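PDB 5NJI: Phthiocerol/phenolphthiocerol synthesis polyketide synthase type I PpsC from Mycobacterium tuberculosis, which carries a dehydratase domain that probably removes water from beta-hydroxyacyl intermediates during assembly of the phthiocerol lipid chain. Local coordinates for residues I276-R281 and L299-G304. The protein carries 1 engineered substitution. Numbering follows the deposited sequence.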
loop_
_atom_site.group_PDB
_atom_site.type_symbol
_atom_site.label_atom_id
_atom_site.label_comp_id
_atom_site.label_asym_id
_atom_site.label_seq_id
_atom_site.Cartn_x
_atom_site.Cartn_y
_atom_site.Cartn_z
ATOM N N ILE A 276 -8.851 -6.519 4.858
ATOM C CA ILE A 276 -8.042 -5.717 5.764
ATOM C C ILE A 276 -8.798 -4.524 6.335
ATOM O O ILE A 276 -8.330 -3.928 7.314
ATOM C CB ILE A 276 -6.710 -5.297 5.097
ATOM C CG1 ILE A 276 -6.903 -4.330 3.950
ATOM C CG2 ILE A 276 -5.955 -6.526 4.583
ATOM C CD1 ILE A 276 -5.606 -3.557 3.606
ATOM N N THR A 277 -9.981 -4.191 5.810
ATOM C CA THR A 277 -10.752 -3.122 6.435
ATOM C C THR A 277 -11.282 -3.521 7.801
ATOM O O THR A 277 -11.762 -2.644 8.524
ATOM C CB THR A 277 -11.946 -2.663 5.581
ATOM O OG1 THR A 277 -12.899 -3.717 5.426
ATOM C CG2 THR A 277 -11.494 -2.167 4.211
ATOM N N ARG A 278 -11.193 -4.805 8.168
ATOM C CA ARG A 278 -11.492 -5.241 9.528
ATOM C C ARG A 278 -10.317 -5.051 10.473
ATOM O O ARG A 278 -10.407 -5.435 11.645
ATOM C CB ARG A 278 -11.913 -6.716 9.531
ATOM C CG ARG A 278 -13.210 -6.998 8.766
ATOM C CD ARG A 278 -13.776 -8.407 9.040
ATOM N NE ARG A 278 -12.979 -9.492 8.456
ATOM C CZ ARG A 278 -12.119 -10.262 9.130
ATOM N NH1 ARG A 278 -11.920 -10.085 10.430
ATOM N NH2 ARG A 278 -11.448 -11.223 8.505
ATOM N N GLY A 279 -9.197 -4.515 9.999
ATOM C CA GLY A 279 -8.044 -4.379 10.860
ATOM C C GLY A 279 -8.247 -3.298 11.899
ATOM O O GLY A 279 -8.754 -2.215 11.609
ATOM N N VAL A 280 -7.808 -3.591 13.125
ATOM C CA VAL A 280 -7.896 -2.649 14.235
ATOM C C VAL A 280 -6.562 -2.406 14.919
ATOM O O VAL A 280 -6.435 -1.423 15.668
ATOM C CB VAL A 280 -8.944 -3.105 15.279
ATOM C CG1 VAL A 280 -10.303 -3.194 14.645
ATOM C CG2 VAL A 280 -8.578 -4.432 15.878
ATOM N N ARG A 281 -5.548 -3.243 14.704
ATOM C CA ARG A 281 -4.252 -3.075 15.336
ATOM C C ARG A 281 -3.169 -3.281 14.294
ATOM O O ARG A 281 -3.220 -4.251 13.526
ATOM C CB ARG A 281 -4.030 -4.078 16.483
ATOM C CG ARG A 281 -5.052 -4.015 17.620
ATOM C CD ARG A 281 -4.930 -2.756 18.464
ATOM N NE ARG A 281 -3.595 -2.594 19.032
ATOM C CZ ARG A 281 -3.197 -1.529 19.722
ATOM N NH1 ARG A 281 -4.030 -0.520 19.938
ATOM N NH2 ARG A 281 -1.961 -1.473 20.200
ATOM N N LEU A 299 -0.992 -6.255 10.377
ATOM C CA LEU A 299 -2.309 -5.739 10.713
ATOM C C LEU A 299 -3.201 -6.893 11.127
ATOM O O LEU A 299 -3.310 -7.880 10.393
ATOM C CB LEU A 299 -2.930 -5.022 9.509
ATOM C CG LEU A 299 -4.326 -4.438 9.659
ATOM C CD1 LEU A 299 -4.279 -3.171 10.486
ATOM C CD2 LEU A 299 -4.893 -4.153 8.261
ATOM N N THR A 300 -3.824 -6.773 12.305
ATOM C CA THR A 300 -4.688 -7.810 12.860
ATOM C C THR A 300 -6.103 -7.299 13.098
ATOM O O THR A 300 -6.327 -6.107 13.317
ATOM C CB THR A 300 -4.124 -8.305 14.193
ATOM O OG1 THR A 300 -3.768 -7.178 14.992
ATOM C CG2 THR A 300 -2.906 -9.157 13.966
ATOM N N ASP A 301 -7.056 -8.232 13.118
ATOM C CA ASP A 301 -8.427 -7.887 13.458
ATOM C C ASP A 301 -8.632 -7.936 14.973
ATOM O O ASP A 301 -7.695 -8.133 15.748
ATOM C CB ASP A 301 -9.426 -8.774 12.709
ATOM C CG ASP A 301 -9.419 -10.233 13.148
ATOM O OD1 ASP A 301 -8.857 -10.593 14.216
ATOM O OD2 ASP A 301 -10.045 -11.016 12.391
ATOM N N ALA A 302 -9.869 -7.664 15.393
ATOM C CA ALA A 302 -10.179 -7.544 16.812
ATOM C C ALA A 302 -9.981 -8.849 17.563
ATOM O O ALA A 302 -9.897 -8.816 18.793
ATOM C CB ALA A 302 -11.616 -7.055 16.999
ATOM N N ASN A 303 -9.911 -9.981 16.862
ATOM C CA ASN A 303 -9.646 -11.279 17.478
ATOM C C ASN A 303 -8.202 -11.729 17.302
ATOM O O ASN A 303 -7.895 -12.920 17.468
ATOM C CB ASN A 303 -10.596 -12.328 16.901
ATOM C CG ASN A 303 -12.035 -12.011 17.178
ATOM O OD1 ASN A 303 -12.880 -12.033 16.281
ATOM N ND2 ASN A 303 -12.329 -11.708 18.432
ATOM N N GLY A 304 -7.299 -10.809 16.971
ATOM C CA GLY A 304 -5.907 -11.150 16.837
ATOM C C GLY A 304 -5.536 -11.889 15.576
ATOM O O GLY A 304 -4.413 -12.382 15.490
HETATM O O HOH W 1 -11.843 -6.421 13.635
HETATM O O HOH W 2 -9.947 -12.906 10.171
HETATM O O HOH W 3 -1.080 -6.327 14.495
#
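Val280 and Arg281 both face Thr300 and form a classic beta bulge. It lies where strands 281-289 and 292-300 pair as antiparallel neighbours, in the double hot-dog fold known for polyketide synthase dehydratases. Thr300 O accepts two backbone bonds, from Val280 N at 2.9 Å and from Arg281 N at 3.3 Å. The first donor lies in the carbonyl plane; the second is tilted 18° from it. Thr300 N returns a bond to Arg281 O, and Leu299 CA adds a CA-H...O contact to the same oxygen.

Leu299 carries the apolar packing. With chi1 179°, it extends its CG away from its own N and over Gly279 CA. Leu299 CD2 meets Ile276 CB at 3.8 Å, and CD1 lies near the carbonyl oxygen of Arg281. Met228 of helix 226-234 touches both Ile276 and Leu299. Val280 CG2 packs against the backbone at Asp301 and Ala302.

The charged contact joins an exposed Arg278 to a buried Asp301; Leu307 of strand 306-317 touches both side chains. Arg278 NH1 donates to Asp301 OD2 at 2.9 Å in a salt bridge. The oxygen is met on its anti side, and the guanidinium and carboxylate planes are 52° apart. Asp301 OD1 instead accepts from Asn303 N in an Asx turn, and also from Gln305 N.

One water links Arg278 O to Ala302 N. Another accepts from Arg278 NH2 and donates to Asp301 OD2 at 2.9 Å.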